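Local atomic coordinates of cDNA FLJ56608, highly similar to Homo sapiens chloride channel, calcium activated, family member 1 (CLCA1), mRNA (Homo sapiens, PDB entry 6PYO), a protein that probably regulates calcium-activated chloride conductance and mucus secretion by goblet cells, and is represented here by its calcium-binding von Willebrand factor A domain. Residues A[29-34]-A[110-115]; A[46-51]-A[75-80]. All blocks are in the same frame, centred on the assembly; numbering follows the deposited sequence.

Interaction 1. Residues A[29-34]-A[110-115]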
ATOM      1  N   ASN A  29      11.432  -0.183  -2.561  1.00 43.29           N
ATOM      2  CA  ASN A  29      11.619   1.072  -3.282  1.00 44.30           C
ATOM      3  C   ASN A  29      11.622   0.853  -4.787  1.00 44.64           C
ATOM      4  O   ASN A  29      11.079   1.669  -5.531  1.00 43.41           O
ATOM      5  CB  ASN A  29      12.916   1.759  -2.848  1.00 50.89           C
ATOM      6  CG  ASN A  29      12.782   2.448  -1.524  1.00 52.13           C
ATOM      7  OD1 ASN A  29      11.700   2.899  -1.153  1.00 53.02           O
ATOM      8  ND2 ASN A  29      13.869   2.497  -0.776  1.00 63.11           N
ATOM      9  N   GLN A  30      12.230  -0.242  -5.250  1.00 46.40           N
ATOM     10  CA  GLN A  30      12.216  -0.582  -6.667  1.00 49.16           C
ATOM     11  C   GLN A  30      10.791  -0.779  -7.169  1.00 45.78           C
ATOM     12  O   GLN A  30      10.403  -0.238  -8.214  1.00 37.13           O
ATOM     13  CB  GLN A  30      13.006  -1.866  -6.906  1.00 63.15           C
ATOM     14  CG  GLN A  30      14.449  -1.711  -7.293  1.00 68.79           C
ATOM     15  CD  GLN A  30      15.106  -3.059  -7.577  1.00 86.73           C
ATOM     16  OE1 GLN A  30      15.611  -3.725  -6.666  1.00 83.74           O
ATOM     17  NE2 GLN A  30      15.089  -3.474  -8.844  1.00 98.57           N
ATOM     18  N   ALA A  31      10.003  -1.578  -6.441  1.00 40.40           N
ATOM     19  CA  ALA A  31       8.625  -1.838  -6.836  1.00 43.00           C
ATOM     20  C   ALA A  31       7.801  -0.554  -6.820  1.00 44.32           C
ATOM     21  O   ALA A  31       7.019  -0.296  -7.751  1.00 37.99           O
ATOM     22  CB  ALA A  31       7.997  -2.889  -5.920  1.00 42.39           C
ATOM     23  N   GLY A  32       7.955   0.253  -5.754  1.00 38.55           N
ATOM     24  CA  GLY A  32       7.262   1.529  -5.675  1.00 35.38           C
ATOM     25  C   GLY A  32       7.654   2.480  -6.793  1.00 37.81           C
ATOM     26  O   GLY A  32       6.809   3.171  -7.353  1.00 38.72           O
ATOM     27  N   GLN A  33       8.937   2.503  -7.156  1.00 39.03           N
ATOM     28  CA  GLN A  33       9.375   3.391  -8.224  1.00 40.81           C
ATOM     29  C   GLN A  33       8.822   2.950  -9.560  1.00 41.23           C
ATOM     30  O   GLN A  33       8.336   3.772 -10.329  1.00 37.64           O
ATOM     31  CB  GLN A  33      10.892   3.468  -8.301  1.00 44.06           C
ATOM     32  CG  GLN A  33      11.460   4.538  -7.389  1.00 55.88           C
ATOM     33  CD  GLN A  33      12.906   4.837  -7.675  1.00 68.06           C
ATOM     34  OE1 GLN A  33      13.294   5.014  -8.832  1.00 61.39           O
ATOM     35  NE2 GLN A  33      13.723   4.895  -6.617  1.00 74.62           N
ATOM     36  N   LEU A  34       8.885   1.654  -9.854  1.00 37.08           N
ATOM     37  CA  LEU A  34       8.273   1.144 -11.064  1.00 35.97           C
ATOM     38  C   LEU A  34       6.801   1.497 -11.129  1.00 38.21           C
ATOM     39  O   LEU A  34       6.307   2.010 -12.149  1.00 36.08           O
ATOM     40  CB  LEU A  34       8.444  -0.364 -11.139  1.00 44.60           C
ATOM     41  CG  LEU A  34       8.113  -0.949 -12.497  1.00 46.64           C
ATOM     42  CD1 LEU A  34       9.303  -0.650 -13.412  1.00 53.85           C
ATOM     43  CD2 LEU A  34       7.824  -2.416 -12.403  1.00 51.93           C
ATOM     44  N   VAL A 110      -2.000  -1.027  -2.761  1.00 28.66           N
ATOM     45  CA  VAL A 110      -0.803  -1.788  -3.106  1.00 27.95           C
ATOM     46  C   VAL A 110      -0.022  -1.914  -1.792  1.00 38.20           C
ATOM     47  O   VAL A 110       0.582  -0.939  -1.319  1.00 32.04           O
ATOM     48  CB  VAL A 110       0.022  -1.122  -4.215  1.00 27.57           C
ATOM     49  CG1 VAL A 110       1.273  -1.940  -4.514  1.00 33.97           C
ATOM     50  CG2 VAL A 110      -0.839  -0.993  -5.521  1.00 33.45           C
ATOM     51  N   LEU A 111      -0.044  -3.104  -1.206  1.00 31.65           N
ATOM     52  CA  LEU A 111       0.581  -3.399   0.087  1.00 33.12           C
ATOM     53  C   LEU A 111       1.939  -4.038  -0.151  1.00 34.79           C
ATOM     54  O   LEU A 111       2.027  -5.192  -0.597  1.00 36.92           O
ATOM     55  CB  LEU A 111      -0.310  -4.322   0.910  1.00 32.50           C
ATOM     56  CG  LEU A 111       0.190  -4.709   2.311  1.00 32.70           C
ATOM     57  CD1 LEU A 111       0.606  -3.455   3.086  1.00 34.67           C
ATOM     58  CD2 LEU A 111      -0.918  -5.461   3.025  1.00 32.43           C
ATOM     59  N   LEU A 112       3.005  -3.287   0.121  1.00 34.19           N
ATOM     60  CA  LEU A 112       4.360  -3.779  -0.081  1.00 34.86           C
ATOM     61  C   LEU A 112       4.917  -4.080   1.322  1.00 32.86           C
ATOM     62  O   LEU A 112       5.090  -3.163   2.151  1.00 32.96           O
ATOM     63  CB  LEU A 112       5.221  -2.774  -0.855  1.00 36.87           C
ATOM     64  CG  LEU A 112       4.690  -2.326  -2.244  1.00 38.85           C
ATOM     65  CD1 LEU A 112       5.628  -1.390  -2.980  1.00 41.76           C
ATOM     66  CD2 LEU A 112       4.409  -3.499  -3.142  1.00 43.90           C
ATOM     67  N   THR A 113       5.139  -5.358   1.610  1.00 35.91           N
ATOM     68  CA  THR A 113       5.549  -5.705   2.977  1.00 38.00           C
ATOM     69  C   THR A 113       6.271  -7.034   2.970  1.00 42.05           C
ATOM     70  O   THR A 113       6.066  -7.858   2.068  1.00 39.98           O
ATOM     71  CB  THR A 113       4.338  -5.799   3.919  1.00 39.26           C
ATOM     72  OG1 THR A 113       4.726  -6.205   5.240  1.00 40.29           O
ATOM     73  CG2 THR A 113       3.365  -6.863   3.371  1.00 33.66           C
ATOM     74  N   ASP A 114       7.086  -7.269   4.030  1.00 39.96           N
ATOM     75  CA  ASP A 114       7.601  -8.624   4.240  1.00 42.27           C
ATOM     76  C   ASP A 114       6.556  -9.546   4.861  1.00 41.50           C
ATOM     77  O   ASP A 114       6.769 -10.764   4.919  1.00 48.98           O
ATOM     78  CB  ASP A 114       8.906  -8.638   5.079  1.00 46.18           C
ATOM     79  CG  ASP A 114       8.774  -8.051   6.476  1.00 40.96           C
ATOM     80  OD1 ASP A 114       7.704  -8.065   7.110  1.00 42.00           O
ATOM     81  OD2 ASP A 114       9.808  -7.570   6.949  1.00 46.27           O
ATOM     82  N   GLY A 115       5.432  -9.008   5.327  1.00 38.55           N
ATOM     83  CA  GLY A 115       4.350  -9.828   5.827  1.00 42.70           C
ATOM     84  C   GLY A 115       4.546 -10.430   7.199  1.00 46.70           C
ATOM     85  O   GLY A 115       3.704 -11.222   7.633  1.00 50.22           O
TER
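Ala31 and Leu112 mark the closest approach of the two backbones, their CA atoms 8.2 Å apart, where helix 24-39 lies over one face of the sheet at strand 108-113. The contact is small, burying 80 Å² in all, and Leu112 supplies the strand's whole share. Its CG sits beside the backbone N and anti to the carbonyl carbon (chi1 -56°), and the extended second torsion carries CD1 out to the helix. There the methyl meets two neighbouring residues at once: Ala31 CB at 4.1 Å from Leu112 CD1, and the backbone N of Gly32 at 4.0 Å from the same methyl. Through Gly32 N the leucine touches the helix backbone itself.

Just past the strand, Gly115 N donates to Thr113 OG1 (2.9 Å), an ST turn. Asp114 OD2 pairs with Arg24 in a salt bridge and hydrogen-bonds Ser18, a calcium ligand, which puts the residue just after the strand probably in the second shell of the calcium site. By contrast, no hydrogen bond crosses the helix-strand contact: one leucine methyl rests on Ala31 CB and on the backbone at Gly32, held by van der Waals contact rather than by directional bonds.

Interaction 2. Residues A[46-51]-A[75-80]; sequences VGMVTF and KRLPAA
Met48 and Thr50 stand on the same face of strand 45-51 and meet the loop 75-80 one after the other, Met48 opposite Arg76 and Thr50 opposite Pro78. The CA atoms of Thr50 and Pro78 are 7.2 Å apart, the closer of the two pairs.

Met48 does its touching with sulfur. The chain leaves the strand fully extended, CG anti to the backbone N (chi1 170°), and bends only at the last torsion (chi3 -21°). SD comes up beside the peptide carbonyl of Arg76 rather than head-on to it: Met48 SD is 3.6 Å from Arg76 O and 3.8 Å from Arg76 C. The same sulfur packs at 3.9 Å against Arg76 CB, where the arginine starts out facing the strand before its extended chain leads away. Leu77 starts out in the other sense, its CB directed away from the strand, yet CD2 comes back to 4.3 Å from Met48 SD.

Thr50 divides its two branches. Its methyl CG2 touches Pro78 CG at 3.6 Å, the two side chains passing each other in opposite directions. OG1, held between the backbone N and the carbonyl carbon (chi1 48°), hydrogen-bonds Gln58 NE2, with a weak second bond to His56 O. The buried hydroxyl is thus satisfied while the methyl is left for the proline ring.

No hydrogen bond joins the loop to strand 45-51, where it rests by van der Waals packing; Arg76 NH1 instead bonds Gln58 O of the neighbouring strand 55-63. Leu36 of helix 24-39 and Leu13 of strand 8-14 also pack on Met48, and Leu28 of that helix touches Pro78. On the reverse face, Val49 and Phe51 pack against helix 87-99, so strand 45-51 is covered on both sides, as expected in the Rossmann-like sandwich of a von Willebrand A domain.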
ATOM      1  N   VAL A  46      -3.827   8.905  -6.430  1.00 30.42           N
ATOM      2  CA  VAL A  46      -2.795   8.064  -5.839  1.00 31.53           C
ATOM      3  C   VAL A  46      -2.367   8.680  -4.527  1.00 34.87           C
ATOM      4  O   VAL A  46      -1.983   9.858  -4.485  1.00 33.84           O
ATOM      5  CB  VAL A  46      -1.569   7.889  -6.771  1.00 31.11           C
ATOM      6  CG1 VAL A  46      -0.472   7.123  -6.009  1.00 31.95           C
ATOM      7  CG2 VAL A  46      -1.978   7.157  -8.023  1.00 36.98           C
ATOM      8  N   GLY A  47      -2.397   7.875  -3.464  1.00 35.37           N
ATOM      9  CA  GLY A  47      -1.931   8.296  -2.163  1.00 34.12           C
ATOM     10  C   GLY A  47      -0.841   7.358  -1.687  1.00 30.84           C
ATOM     11  O   GLY A  47      -0.562   6.333  -2.306  1.00 32.12           O
ATOM     12  N   MET A  48      -0.225   7.716  -0.561  1.00 35.86           N
ATOM     13  CA  MET A  48       0.907   6.941  -0.088  1.00 33.50           C
ATOM     14  C   MET A  48       0.974   7.012   1.423  1.00 33.54           C
ATOM     15  O   MET A  48       1.049   8.106   2.020  1.00 35.74           O
ATOM     16  CB  MET A  48       2.224   7.411  -0.721  1.00 37.28           C
ATOM     17  CG  MET A  48       3.455   6.777  -0.057  1.00 44.88           C
ATOM     18  SD  MET A  48       5.050   7.210  -0.834  1.00 51.59           S
ATOM     19  CE  MET A  48       4.516   7.731  -2.467  1.00 35.79           C
ATOM     20  N   VAL A  49       0.976   5.828   2.021  1.00 33.79           N
ATOM     21  CA  VAL A  49       1.076   5.626   3.460  1.00 38.15           C
ATOM     22  C   VAL A  49       2.276   4.733   3.724  1.00 32.32           C
ATOM     23  O   VAL A  49       2.417   3.698   3.079  1.00 34.21           O
ATOM     24  CB  VAL A  49      -0.209   4.987   4.017  1.00 30.78           C
ATOM     25  CG1 VAL A  49      -0.033   4.533   5.452  1.00 41.22           C
ATOM     26  CG2 VAL A  49      -1.361   5.962   3.854  1.00 37.41           C
ATOM     27  N   THR A  50       3.167   5.152   4.635  1.00 32.87           N
ATOM     28  CA  THR A  50       4.143   4.245   5.228  1.00 33.15           C
ATOM     29  C   THR A  50       3.657   3.778   6.595  1.00 37.50           C
ATOM     30  O   THR A  50       2.779   4.368   7.226  1.00 41.57           O
ATOM     31  CB  THR A  50       5.519   4.884   5.401  1.00 37.67           C
ATOM     32  OG1 THR A  50       5.335   6.142   6.019  1.00 42.32           O
ATOM     33  CG2 THR A  50       6.216   5.040   4.071  1.00 41.31           C
ATOM     34  N   PHE A  51       4.245   2.709   7.079  1.00 35.42           N
ATOM     35  CA  PHE A  51       3.798   2.292   8.394  1.00 36.33           C
ATOM     36  C   PHE A  51       4.932   1.540   9.069  1.00 39.26           C
ATOM     37  O   PHE A  51       5.701   0.832   8.401  1.00 37.90           O
ATOM     38  CB  PHE A  51       2.525   1.440   8.348  1.00 36.89           C
ATOM     39  CG  PHE A  51       2.725   0.097   7.725  1.00 39.96           C
ATOM     40  CD1 PHE A  51       3.100  -1.007   8.500  1.00 41.59           C
ATOM     41  CD2 PHE A  51       2.529  -0.073   6.363  1.00 41.25           C
ATOM     42  CE1 PHE A  51       3.284  -2.246   7.915  1.00 40.87           C
ATOM     43  CE2 PHE A  51       2.715  -1.301   5.764  1.00 38.09           C
ATOM     44  CZ  PHE A  51       3.084  -2.391   6.535  1.00 39.52           C
ATOM     45  N   LYS A  75       9.732  10.443  -4.579  1.00 41.03           N
ATOM     46  CA  LYS A  75      10.676  10.987  -3.602  1.00 52.27           C
ATOM     47  C   LYS A  75      10.259  10.704  -2.164  1.00 43.63           C
ATOM     48  O   LYS A  75      11.089  10.843  -1.263  1.00 45.76           O
ATOM     49  CB  LYS A  75      10.854  12.499  -3.851  1.00 51.92           C
ATOM     50  CG  LYS A  75      11.751  12.795  -5.075  1.00 78.29           C
ATOM     51  CD  LYS A  75      11.698  14.251  -5.544  1.00116.08           C
ATOM     52  CE  LYS A  75      12.663  14.491  -6.715  1.00 80.82           C
ATOM     53  NZ  LYS A  75      12.392  15.759  -7.471  1.00 94.95           N
ATOM     54  N   ARG A  76       9.020  10.273  -1.925  1.00 39.66           N
ATOM     55  CA  ARG A  76       8.556   9.989  -0.576  1.00 40.10           C
ATOM     56  C   ARG A  76       8.601   8.514  -0.217  1.00 44.13           C
ATOM     57  O   ARG A  76       8.059   8.133   0.828  1.00 39.90           O
ATOM     58  CB  ARG A  76       7.136  10.518  -0.369  1.00 36.98           C
ATOM     59  CG  ARG A  76       7.046  11.951  -0.741  1.00 44.66           C
ATOM     60  CD  ARG A  76       5.726  12.616  -0.420  1.00 53.27           C
ATOM     61  NE  ARG A  76       5.828  14.012  -0.854  1.00 64.71           N
ATOM     62  CZ  ARG A  76       4.833  14.890  -0.879  1.00 62.91           C
ATOM     63  NH1 ARG A  76       3.624  14.546  -0.481  1.00 55.25           N
ATOM     64  NH2 ARG A  76       5.055  16.120  -1.310  1.00 57.41           N
ATOM     65  N   LEU A  77       9.187   7.676  -1.063  1.00 36.36           N
ATOM     66  CA  LEU A  77       9.352   6.289  -0.708  1.00 40.78           C
ATOM     67  C   LEU A  77      10.301   6.190   0.488  1.00 48.61           C
ATOM     68  O   LEU A  77      11.217   7.003   0.604  1.00 41.54           O
ATOM     69  CB  LEU A  77       9.890   5.498  -1.913  1.00 42.40           C
ATOM     70  CG  LEU A  77       8.952   5.400  -3.135  1.00 39.20           C
ATOM     71  CD1 LEU A  77       9.694   4.843  -4.356  1.00 40.70           C
ATOM     72  CD2 LEU A  77       7.735   4.537  -2.826  1.00 40.48           C
ATOM     73  N   PRO A  78      10.086   5.233   1.401  1.00 45.98           N
ATOM     74  CA  PRO A  78      10.849   5.233   2.668  1.00 44.06           C
ATOM     75  C   PRO A  78      12.343   5.056   2.454  1.00 40.29           C
ATOM     76  O   PRO A  78      12.789   4.137   1.777  1.00 46.35           O
ATOM     77  CB  PRO A  78      10.272   4.052   3.460  1.00 40.63           C
ATOM     78  CG  PRO A  78       9.154   3.458   2.614  1.00 44.15           C
ATOM     79  CD  PRO A  78       9.188   4.080   1.247  1.00 43.01           C
ATOM     80  N   ALA A  79      13.119   5.925   3.082  1.00 52.13           N
ATOM     81  CA  ALA A  79      14.572   5.809   3.031  1.00 61.23           C
ATOM     82  C   ALA A  79      15.124   4.802   4.045  1.00 54.40           C
ATOM     83  O   ALA A  79      16.214   4.251   3.836  1.00 50.48           O
ATOM     84  CB  ALA A  79      15.191   7.184   3.276  1.00 74.37           C
ATOM     85  N   ALA A  80      14.395   4.516   5.121  1.00 48.47           N
ATOM     86  CA  ALA A  80      14.982   3.705   6.181  1.00 50.38           C
ATOM     87  C   ALA A  80      13.917   2.864   6.874  1.00 49.86           C
ATOM     88  O   ALA A  80      12.731   3.200   6.893  1.00 48.23           O
ATOM     89  CB  ALA A  80      15.708   4.586   7.204  1.00 48.26           C
TER

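How the interactions relate
From the N terminus, the chain enters interaction 1 at helix 24-39 and closes that loop only at strand 108-113, 76 residues on. Interaction 2 opens and closes within this span: strand 45-51 follows the helix, and the chain returns at 75-80 after the edge strand 55-63 and helix 67-74. The two therefore nest and do not cross. Their centres are 10 Å apart, and they touch: Asn29 ND2 probably hydrogen-bonds Pro78 O (3.2 Å), while Gln33 CG packs on Leu77 CD1 at 3.5 Å. Helix 24-39 thus meets the sheet at strand 108-113 through interaction 1, and through Asn29 and Gln33 it meets the loop that lies on strand 45-51.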